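Local coordinates for HpcH/HpaI aldolase/citrate lyase family protein (Burkholderia cenocepacia, PDB 4MF4) that belongs to the HpcH/HpaI aldolase/citrate lyase family and folds as a TIM barrel, at residues 82-87 with 162-167; 121-124 with 128-131. One frame throughout, in Å; residues are numbered along the deposited sequence.

Interaction 1. Residues 82-87 with 162-167. With EDO (1,2-ethanediol), chain G.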
# COMPACT_ATOMS: atom_id res chain seq x y z
N VAL A 82 22.25 -6.46 -1.72
CA VAL A 82 22.74 -6.42 -0.35
C VAL A 82 21.65 -5.70 0.46
O VAL A 82 21.06 -4.71 -0.03
CB VAL A 82 24.06 -5.61 -0.32
CG1 VAL A 82 24.55 -5.40 1.11
CG2 VAL A 82 25.15 -6.29 -1.17
N VAL A 83 21.37 -6.19 1.67
CA VAL A 83 20.44 -5.49 2.57
C VAL A 83 21.16 -4.95 3.78
O VAL A 83 21.85 -5.71 4.48
CB VAL A 83 19.23 -6.40 2.99
CG1 VAL A 83 18.39 -5.74 4.07
CG2 VAL A 83 18.36 -6.72 1.80
N ARG A 84 21.08 -3.64 4.03
CA ARG A 84 21.57 -3.14 5.34
C ARG A 84 20.43 -3.12 6.36
O ARG A 84 19.49 -2.32 6.20
CB ARG A 84 22.19 -1.75 5.27
CG ARG A 84 22.53 -1.23 6.69
CD ARG A 84 23.54 -0.12 6.67
NE ARG A 84 22.94 1.13 6.23
CZ ARG A 84 23.56 2.32 6.22
NH1 ARG A 84 24.85 2.46 6.58
NH2 ARG A 84 22.89 3.37 5.80
N VAL A 85 20.52 -3.98 7.40
CA VAL A 85 19.46 -4.07 8.39
C VAL A 85 19.52 -2.87 9.33
O VAL A 85 20.56 -2.19 9.40
CB VAL A 85 19.45 -5.41 9.18
CG1 VAL A 85 19.25 -6.58 8.23
CG2 VAL A 85 20.69 -5.58 10.04
N PRO A 86 18.40 -2.55 10.00
CA PRO A 86 18.37 -1.39 10.87
C PRO A 86 19.24 -1.53 12.12
O PRO A 86 19.79 -0.54 12.59
CB PRO A 86 16.89 -1.27 11.29
CG PRO A 86 16.14 -2.14 10.33
CD PRO A 86 17.11 -3.25 10.01
N ALA A 87 19.35 -2.76 12.65
CA ALA A 87 19.99 -3.04 13.94
C ALA A 87 20.22 -4.55 14.04
O ALA A 87 19.70 -5.32 13.25
CB ALA A 87 19.09 -2.59 15.09
N ILE A 162 28.62 -8.55 6.04
CA ILE A 162 29.40 -7.31 5.96
C ILE A 162 29.16 -6.53 7.26
O ILE A 162 27.99 -6.25 7.66
CB ILE A 162 28.94 -6.41 4.79
CG1 ILE A 162 28.95 -7.18 3.47
CG2 ILE A 162 29.84 -5.18 4.69
CD1 ILE A 162 28.37 -6.45 2.28
N VAL A 163 30.26 -6.18 7.94
CA VAL A 163 30.19 -5.42 9.20
C VAL A 163 30.65 -3.98 8.97
O VAL A 163 31.72 -3.73 8.41
CB VAL A 163 30.98 -6.08 10.33
CG1 VAL A 163 30.35 -7.43 10.65
CG2 VAL A 163 32.46 -6.27 10.02
N GLN A 164 29.82 -3.03 9.37
CA GLN A 164 30.17 -1.66 9.20
C GLN A 164 30.97 -1.21 10.42
O GLN A 164 30.52 -1.36 11.55
CB GLN A 164 28.90 -0.83 8.97
CG GLN A 164 29.19 0.57 8.53
CD GLN A 164 27.95 1.30 7.93
OE1 GLN A 164 26.85 0.75 7.81
NE2 GLN A 164 28.15 2.56 7.61
N VAL A 165 32.18 -0.69 10.19
CA VAL A 165 33.05 -0.27 11.28
C VAL A 165 33.00 1.26 11.28
O VAL A 165 33.49 1.91 10.38
CB VAL A 165 34.47 -0.79 11.11
CG1 VAL A 165 35.33 -0.39 12.30
CG2 VAL A 165 34.47 -2.30 10.97
N GLU A 166 32.40 1.84 12.29
CA GLU A 166 32.07 3.25 12.15
C GLU A 166 32.14 4.04 13.43
O GLU A 166 31.54 5.11 13.53
CB GLU A 166 30.72 3.44 11.44
CG GLU A 166 29.52 2.87 12.16
CD GLU A 166 28.29 2.81 11.24
OE1 GLU A 166 28.33 3.50 10.19
OE2 GLU A 166 27.31 2.07 11.56
N SER A 167 32.97 3.56 14.35
CA SER A 167 33.18 4.16 15.63
C SER A 167 34.64 4.08 16.00
O SER A 167 35.39 3.26 15.46
CB SER A 167 32.41 3.34 16.63
OG SER A 167 32.77 1.97 16.41
C1 EDO G . 26.10 4.68 3.88
O1 EDO G . 27.29 4.80 4.69
C2 EDO G . 25.14 5.85 4.04
O2 EDO G . 24.42 5.71 5.28
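Val-82 and Arg-84 meet Ile-162 and Gln-164 across the inside of the barrel, from strands that are not neighbours: strand 103-106 runs between 80-84 and 160-165 in the sheet. The backbones accordingly stay well apart, and the closest approach of alpha carbons, from Arg-84 CA to Ile-162 CA, is 8.9 Å. These are the third and fifth strands of an eight-stranded parallel barrel, and because alternate side chains of such strands turn to the interior, Val-82, Arg-84, Ile-162 and Gln-164 all face inward.

Nearer the N-terminal ends of the strands the contact is apolar. Val-82 CG1 meets Ile-162 CD1 at 4.1 Å, the two side chains crossing at about a right angle, and Val-82 also rests on Trp-50 and Cys-52 of strand 50-54.

One step further along, the contact turns polar. Gln-164 reaches inward with CG anti to its backbone N (chi1 -170°) and the chain beyond extended, which carries the amide to the arginine. Arg-84 NH1 donates to Gln-164 OE1 at 2.9 Å with an N-H...O angle of 154°, on a lone pair in the carbonyl plane. The planes of guanidinium and amide are 7° apart, and the amide meets the guanidinium at its edge, in its plane. On NH2 a molecule of 1,2-ethanediol, probably from the crystallisation liquor, accepts a bond through O2 at 2.8 Å, while NE forms a salt bridge with Asp-54.

Gln-164 at NH1 and Asp-54 at NE should together hold the guanidinium against rotation, with 1,2-ethanediol adding a third bond in this crystal. The diol sits beside this polar layer, which lies nearer the C-terminal ends of the strands, the end where TIM barrels carry their active sites.

Interaction 2. Residues 121-124 with 128-131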
# COMPACT_ATOMS: atom_id res chain seq x y z
N LEU A 121 23.52 -14.90 14.10
CA LEU A 121 22.15 -14.60 13.74
C LEU A 121 21.86 -15.00 12.31
O LEU A 121 20.70 -15.25 11.99
CB LEU A 121 21.79 -13.13 13.93
CG LEU A 121 21.74 -12.56 15.34
CD1 LEU A 121 21.41 -11.08 15.21
CD2 LEU A 121 20.73 -13.22 16.27
N THR A 122 22.88 -15.14 11.48
CA THR A 122 22.70 -15.57 10.08
C THR A 122 22.89 -17.05 9.78
O THR A 122 22.69 -17.46 8.62
CB THR A 122 23.62 -14.78 9.11
OG1 THR A 122 24.98 -15.25 9.19
CG2 THR A 122 23.53 -13.31 9.38
N ARG A 123 23.21 -17.85 10.80
CA ARG A 123 23.54 -19.26 10.62
C ARG A 123 22.51 -20.20 11.29
O ARG A 123 22.18 -20.04 12.43
CB ARG A 123 24.92 -19.58 11.19
CG ARG A 123 26.11 -18.88 10.51
CD ARG A 123 26.08 -19.04 9.00
NE ARG A 123 27.36 -18.82 8.34
CZ ARG A 123 27.75 -17.68 7.76
NH1 ARG A 123 27.01 -16.58 7.77
NH2 ARG A 123 28.94 -17.64 7.15
N PHE A 124 22.01 -21.16 10.52
CA PHE A 124 21.36 -22.32 11.08
C PHE A 124 22.34 -23.13 11.94
O PHE A 124 23.48 -23.34 11.55
CB PHE A 124 20.88 -23.21 9.96
CG PHE A 124 19.73 -22.63 9.18
CD1 PHE A 124 18.65 -22.08 9.81
CD2 PHE A 124 19.74 -22.70 7.78
CE1 PHE A 124 17.58 -21.60 9.08
CE2 PHE A 124 18.69 -22.23 7.05
CZ PHE A 124 17.61 -21.65 7.69
N GLU A 128 29.41 -26.74 11.34
CA GLU A 128 30.32 -25.65 11.10
C GLU A 128 29.92 -24.42 11.93
O GLU A 128 30.76 -23.59 12.26
CB GLU A 128 30.42 -25.35 9.60
CG GLU A 128 29.34 -24.44 9.01
CD GLU A 128 28.02 -25.15 8.69
OE1 GLU A 128 27.88 -26.38 8.99
OE2 GLU A 128 27.12 -24.45 8.14
N SER A 129 28.64 -24.30 12.27
CA SER A 129 28.18 -23.20 13.12
C SER A 129 27.30 -23.73 14.22
O SER A 129 26.09 -23.50 14.21
CB SER A 129 27.39 -22.17 12.28
OG SER A 129 28.18 -21.65 11.23
N PRO A 130 27.89 -24.48 15.18
CA PRO A 130 27.07 -25.11 16.20
C PRO A 130 26.29 -24.12 17.08
O PRO A 130 25.27 -24.47 17.65
CB PRO A 130 28.10 -25.89 17.03
CG PRO A 130 29.37 -25.12 16.85
CD PRO A 130 29.32 -24.76 15.39
N ASP A 131 26.80 -22.89 17.22
CA ASP A 131 26.09 -21.88 17.96
C ASP A 131 25.14 -21.02 17.09
O ASP A 131 24.79 -19.92 17.49
CB ASP A 131 27.07 -20.99 18.72
CG ASP A 131 27.99 -20.20 17.80
OD1 ASP A 131 27.98 -20.38 16.57
OD2 ASP A 131 28.76 -19.39 18.33
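Arg-123 and Ser-129 carry this contact between two pieces of one loop, and they do so by van der Waals packing. Ser-129 CB lies 3.7 Å from Arg-123 CB, and Ser-129 OG approaches Arg-123 CG at 3.5 Å, so the serine is laid against the first carbons of the arginine chain. A bend at chi2 (-50°) then turns the rest of that chain away from the serine, toward Thr-122.

Polar bonding lies within the first segment and around the turn. Arg-123 NH1 donates to the hydroxyl of the preceding residue, Thr-122 OG1, at 2.8 Å; the bond is bent, at 136°, and the acceptor lies 15° out of the guanidinium plane. The hydroxyl of Ser-126 bonds to Phe-124 O and Ser-129 N, and the side-chain amide of Asn-156 to Phe-124 N and Glu-128 OE2.

Arg-123 NE and Glu-128 OE2 are 5.6 Å apart: a weak electrostatic attraction is possible at that separation, but there is no salt bridge.

Outside this pair, Phe-124 packs on Leu-200 of a third subunit, placing the loop at a subunit boundary. The chemistry implies a turn in which Ser-126 and Asn-156 each tie the two segments together and whose guanidinium is probably kept in place in part by Thr-122, with Ser-129 packed against the aliphatic base of that arginine.

Along the chain from the N terminus, after strands 27-32 and 50-54, strand 80-84 supplies the opening half of interaction 1. Helix 90-98, strand 103-106 and helix 112-121 follow before the chain enters the long loop that holds interaction 2. There 121-124 and 128-131 close a short turn, only three residues lying between them. The chain then passes helix 151-154 to strand 160-165, where interaction 1 closes its much larger loop. Interaction 2 is therefore nested inside interaction 1, without crossing it. Their centres are 19 Å apart: one contact spans the barrel interior, the other lies at its periphery, where Thr-122 and Arg-123 also touch Val-161 of strand 160-165.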